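Local coordinates for protein DspB (Aggregatibacter actinomycetemcomitans, PDB 1YHT) that probably removes terminal beta-linked N-acetylhexosamine residues as a family 20 glycoside hydrolase, and helps disperse bacterial biofilms, at residues 269-283 / 323-337. Numbering follows the deposited sequence.
With ACY (acetic acid), chain B.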
# COMPACT_ATOMS: atom_id res chain seq x y z
N VAL A 269 -6.06 -10.81 -8.96
CA VAL A 269 -6.65 -9.68 -8.27
C VAL A 269 -6.92 -10.06 -6.81
O VAL A 269 -7.60 -11.06 -6.52
CB VAL A 269 -7.96 -9.22 -8.92
CG1 VAL A 269 -8.44 -7.94 -8.24
CG2 VAL A 269 -7.78 -9.00 -10.48
N LEU A 270 -6.46 -9.19 -5.90
CA LEU A 270 -6.80 -9.26 -4.47
C LEU A 270 -7.83 -8.20 -4.16
O LEU A 270 -7.73 -7.06 -4.64
CB LEU A 270 -5.56 -9.06 -3.57
CG LEU A 270 -4.52 -10.17 -3.56
CD1 LEU A 270 -3.66 -10.14 -4.86
CD2 LEU A 270 -3.62 -10.06 -2.33
N ASN A 271 -8.79 -8.58 -3.32
CA ASN A 271 -9.88 -7.73 -2.99
C ASN A 271 -9.53 -6.91 -1.75
O ASN A 271 -9.37 -7.44 -0.66
CB ASN A 271 -11.13 -8.61 -2.74
CG ASN A 271 -12.40 -7.80 -2.50
OD1 ASN A 271 -12.37 -6.57 -2.47
ND2 ASN A 271 -13.55 -8.50 -2.36
N TYR A 272 -9.43 -5.62 -1.92
CA TYR A 272 -9.11 -4.70 -0.84
C TYR A 272 -10.33 -3.84 -0.46
O TYR A 272 -10.18 -2.86 0.26
CB TYR A 272 -7.95 -3.82 -1.25
CG TYR A 272 -6.54 -4.36 -0.96
CD1 TYR A 272 -6.12 -5.58 -1.46
CD2 TYR A 272 -5.62 -3.62 -0.22
CE1 TYR A 272 -4.82 -6.05 -1.24
CE2 TYR A 272 -4.31 -4.08 -0.03
CZ TYR A 272 -3.91 -5.31 -0.53
OH TYR A 272 -2.59 -5.80 -0.38
N ASN A 273 -11.51 -4.23 -0.99
CA ASN A 273 -12.81 -3.48 -0.82
C ASN A 273 -12.78 -2.50 0.33
O ASN A 273 -12.86 -2.92 1.48
CB ASN A 273 -13.96 -4.48 -0.61
CG ASN A 273 -15.34 -3.81 -0.48
OD1 ASN A 273 -15.46 -2.65 -0.10
ND2 ASN A 273 -16.37 -4.56 -0.80
N SER A 274 -12.72 -1.20 0.03
CA SER A 274 -12.58 -0.17 1.06
C SER A 274 -13.78 -0.10 2.01
O SER A 274 -13.64 0.22 3.16
CB SER A 274 -12.32 1.21 0.44
OG SER A 274 -13.39 1.57 -0.41
N TYR A 275 -14.97 -0.46 1.55
CA TYR A 275 -16.10 -0.42 2.48
C TYR A 275 -15.94 -1.34 3.70
O TYR A 275 -16.18 -0.89 4.82
CB TYR A 275 -17.40 -0.73 1.78
CG TYR A 275 -18.60 -0.52 2.69
CD1 TYR A 275 -19.10 0.77 2.94
CD2 TYR A 275 -19.19 -1.58 3.32
CE1 TYR A 275 -20.18 0.97 3.80
CE2 TYR A 275 -20.29 -1.40 4.15
CZ TYR A 275 -20.79 -0.14 4.36
OH TYR A 275 -21.85 -0.01 5.22
N TYR A 276 -15.57 -2.60 3.48
CA TYR A 276 -15.42 -3.58 4.57
C TYR A 276 -14.00 -3.74 5.12
O TYR A 276 -13.80 -4.20 6.25
CB TYR A 276 -15.87 -4.96 4.10
CG TYR A 276 -17.36 -5.08 3.99
CD1 TYR A 276 -18.15 -5.10 5.14
CD2 TYR A 276 -18.00 -5.13 2.73
CE1 TYR A 276 -19.51 -5.20 5.06
CE2 TYR A 276 -19.39 -5.26 2.65
CZ TYR A 276 -20.13 -5.28 3.82
OH TYR A 276 -21.50 -5.38 3.78
N LEU A 277 -13.03 -3.41 4.28
CA LEU A 277 -11.66 -3.80 4.52
C LEU A 277 -10.70 -2.65 4.77
O LEU A 277 -9.53 -2.91 5.02
CB LEU A 277 -11.15 -4.70 3.39
CG LEU A 277 -12.01 -5.91 3.05
CD1 LEU A 277 -11.42 -6.67 1.92
CD2 LEU A 277 -12.25 -6.87 4.21
N TYR A 278 -11.17 -1.41 4.72
CA TYR A 278 -10.39 -0.25 5.20
C TYR A 278 -10.87 0.09 6.59
O TYR A 278 -12.08 0.12 6.84
CB TYR A 278 -10.61 0.98 4.33
CG TYR A 278 -9.80 1.05 3.06
CD1 TYR A 278 -9.24 -0.09 2.48
CD2 TYR A 278 -9.65 2.27 2.40
CE1 TYR A 278 -8.53 -0.01 1.33
CE2 TYR A 278 -8.97 2.33 1.21
CZ TYR A 278 -8.38 1.22 0.70
OH TYR A 278 -7.62 1.33 -0.47
N ILE A 279 -9.91 0.33 7.48
CA ILE A 279 -10.21 0.98 8.75
C ILE A 279 -9.27 2.18 8.89
O ILE A 279 -8.06 2.09 8.57
CB ILE A 279 -10.18 -0.03 9.97
CG1 ILE A 279 -10.62 0.68 11.25
CG2 ILE A 279 -8.80 -0.66 10.15
CD1 ILE A 279 -11.15 -0.28 12.34
N VAL A 280 -9.81 3.29 9.40
CA VAL A 280 -9.07 4.52 9.62
C VAL A 280 -9.17 4.89 11.11
O VAL A 280 -10.04 5.67 11.55
CB VAL A 280 -9.58 5.67 8.67
CG1 VAL A 280 -8.61 6.83 8.65
CG2 VAL A 280 -9.80 5.13 7.20
N PRO A 281 -8.29 4.31 11.91
CA PRO A 281 -8.43 4.56 13.34
C PRO A 281 -8.33 6.03 13.73
O PRO A 281 -7.50 6.81 13.22
CB PRO A 281 -7.29 3.74 13.96
CG PRO A 281 -7.05 2.66 12.94
CD PRO A 281 -7.19 3.38 11.64
N LYS A 282 -9.24 6.38 14.63
CA LYS A 282 -9.33 7.71 15.18
C LYS A 282 -9.74 7.60 16.64
O LYS A 282 -10.72 6.93 16.96
CB LYS A 282 -10.33 8.52 14.36
CG LYS A 282 -10.48 9.97 14.79
CD LYS A 282 -11.33 10.73 13.77
CE LYS A 282 -11.95 11.95 14.38
NZ LYS A 282 -10.95 12.97 14.70
N ALA A 283 -8.97 8.24 17.52
CA ALA A 283 -9.30 8.27 18.93
C ALA A 283 -10.66 8.97 19.12
O ALA A 283 -10.93 9.98 18.51
CB ALA A 283 -8.23 8.99 19.71
N ALA A 323 -7.75 -13.92 -5.90
CA ALA A 323 -6.48 -14.44 -5.40
C ALA A 323 -6.36 -14.29 -3.86
O ALA A 323 -5.64 -15.02 -3.23
CB ALA A 323 -5.35 -13.73 -6.14
N GLY A 324 -7.13 -13.40 -3.27
CA GLY A 324 -6.99 -13.07 -1.84
C GLY A 324 -7.60 -11.73 -1.47
O GLY A 324 -8.45 -11.21 -2.21
N ALA A 325 -7.15 -11.18 -0.33
CA ALA A 325 -7.76 -10.00 0.30
C ALA A 325 -6.89 -9.50 1.40
O ALA A 325 -6.05 -10.25 1.93
CB ALA A 325 -9.15 -10.33 0.86
N ALA A 326 -7.05 -8.24 1.75
CA ALA A 326 -6.34 -7.68 2.90
C ALA A 326 -7.19 -6.70 3.65
O ALA A 326 -8.03 -6.03 3.04
CB ALA A 326 -5.08 -7.01 2.45
N LEU A 327 -7.00 -6.64 4.96
CA LEU A 327 -7.40 -5.49 5.76
C LEU A 327 -6.36 -4.40 5.58
O LEU A 327 -5.18 -4.68 5.75
CB LEU A 327 -7.42 -5.82 7.24
CG LEU A 327 -7.85 -4.72 8.23
CD1 LEU A 327 -9.30 -4.37 8.11
CD2 LEU A 327 -7.60 -5.17 9.71
N SER A 328 -6.81 -3.18 5.36
CA SER A 328 -5.94 -2.01 5.32
C SER A 328 -6.21 -1.10 6.52
O SER A 328 -7.34 -0.69 6.76
CB SER A 328 -6.19 -1.25 4.00
OG SER A 328 -5.78 -1.98 2.83
N ILE A 329 -5.17 -0.79 7.30
CA ILE A 329 -5.26 0.12 8.42
C ILE A 329 -4.53 1.38 8.05
O ILE A 329 -3.30 1.42 8.06
CB ILE A 329 -4.61 -0.48 9.71
CG1 ILE A 329 -5.19 -1.86 10.04
CG2 ILE A 329 -4.76 0.55 10.86
CD1 ILE A 329 -4.55 -2.59 11.28
N TRP A 330 -5.30 2.42 7.78
CA TRP A 330 -4.81 3.67 7.32
C TRP A 330 -4.67 4.63 8.48
O TRP A 330 -5.48 4.61 9.42
CB TRP A 330 -5.72 4.28 6.27
CG TRP A 330 -5.85 3.47 4.99
CD1 TRP A 330 -6.86 2.66 4.65
CD2 TRP A 330 -4.92 3.44 3.91
NE1 TRP A 330 -6.64 2.10 3.42
CE2 TRP A 330 -5.45 2.56 2.94
CE3 TRP A 330 -3.70 4.06 3.67
CZ2 TRP A 330 -4.80 2.31 1.75
CZ3 TRP A 330 -3.04 3.79 2.50
CH2 TRP A 330 -3.58 2.92 1.55
N GLY A 331 -3.64 5.47 8.37
CA GLY A 331 -3.08 6.23 9.50
C GLY A 331 -3.47 7.68 9.67
O GLY A 331 -3.09 8.28 10.68
N GLU A 332 -4.18 8.25 8.70
CA GLU A 332 -4.46 9.72 8.61
C GLU A 332 -4.98 10.34 9.88
O GLU A 332 -4.71 11.51 10.18
CB GLU A 332 -5.65 10.08 7.70
CG GLU A 332 -5.69 9.71 6.35
CD GLU A 332 -6.25 8.36 6.15
OE1 GLU A 332 -7.47 8.21 5.82
OE2 GLU A 332 -5.40 7.49 6.26
N ASP A 333 -5.86 9.61 10.56
CA ASP A 333 -6.69 10.18 11.62
C ASP A 333 -6.23 9.73 13.01
O ASP A 333 -6.88 10.05 14.01
CB ASP A 333 -8.17 9.73 11.42
CG ASP A 333 -8.89 10.49 10.30
OD1 ASP A 333 -8.34 11.45 9.73
OD2 ASP A 333 -10.03 10.10 9.97
N ALA A 334 -5.14 8.95 13.05
CA ALA A 334 -4.76 8.20 14.25
C ALA A 334 -3.79 8.96 15.20
O ALA A 334 -3.19 8.36 16.08
CB ALA A 334 -4.16 6.89 13.84
N LYS A 335 -3.65 10.28 15.03
CA LYS A 335 -2.64 11.01 15.77
C LYS A 335 -2.72 10.85 17.31
O LYS A 335 -1.70 10.84 17.97
CB LYS A 335 -2.66 12.50 15.44
CG LYS A 335 -3.89 13.24 15.86
CD LYS A 335 -3.92 14.70 15.28
CE LYS A 335 -4.67 14.82 13.92
NZ LYS A 335 -4.90 16.25 13.41
N ALA A 336 -3.92 10.76 17.86
CA ALA A 336 -4.05 10.65 19.31
C ALA A 336 -4.08 9.21 19.79
O ALA A 336 -4.31 8.96 20.97
CB ALA A 336 -5.30 11.40 19.77
N LEU A 337 -3.84 8.24 18.91
CA LEU A 337 -3.80 6.85 19.32
C LEU A 337 -2.39 6.30 19.28
O LEU A 337 -1.61 6.61 18.36
CB LEU A 337 -4.66 5.99 18.40
CG LEU A 337 -6.18 6.08 18.39
CD1 LEU A 337 -6.67 5.33 17.16
CD2 LEU A 337 -6.72 5.45 19.65
C ACY B . -5.90 4.11 -1.78
O ACY B . -6.93 3.89 -1.14
OXT ACY B . -5.49 5.27 -2.06
CH3 ACY B . -5.09 2.93 -2.19
O HOH W 1 -8.14 -3.35 2.11
O HOH W 2 -11.37 7.96 10.62
O HOH W 3 -6.18 6.71 10.91
O HOH W 4 -6.71 10.12 16.65
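A single water ties Pro-281 to Trp-330 and Asp-333: it donates to Pro-281 O and Trp-330 O, both at 2.7 Å, and accepts from Asp-333 N, bridging the loops that follow the paired strands. Before these loops the pairing is parallel, with three nearly linear hydrogen bonds: Ser-328 N donates to Leu-277 O at 2.8 Å (176° at the hydrogen), Ile-279 N to Ser-328 O, and Trp-330 N to Ile-279 O. This is the closing region of the TIM barrel of family 20: strand 324-329 pairs with strand 269-271, again with 278-279 after the short helix 274-277, and on its other side with the first strand, 18-24. The Tyr-278 ring is clamped between Trp-330 and Ser-274. The indole presents its pyrrole edge, NE1 sitting 3.0 Å above the centre of the phenol ring, with the planes at 61°; Ser-274 CB covers the opposite face. Tyr-278 OH donates to an oxygen of an acetic acid molecule, probably from the crystallisation liquor, at 2.7 Å. Tyr-272 lies deeper, with Ala-326 CB over one ring face in a CH-pi contact (3.9 Å to the centroid) and its OH bonded to His-51. On the other side of the sheet Ile-279 and Ile-329 run side by side toward helix 339-358, CG2 of Ile-279 meeting CG1 of Ile-329 at 3.8 Å. Ile-329 CG2, anti to the backbone N, instead reaches Pro-281 CG, 3.7 Å away.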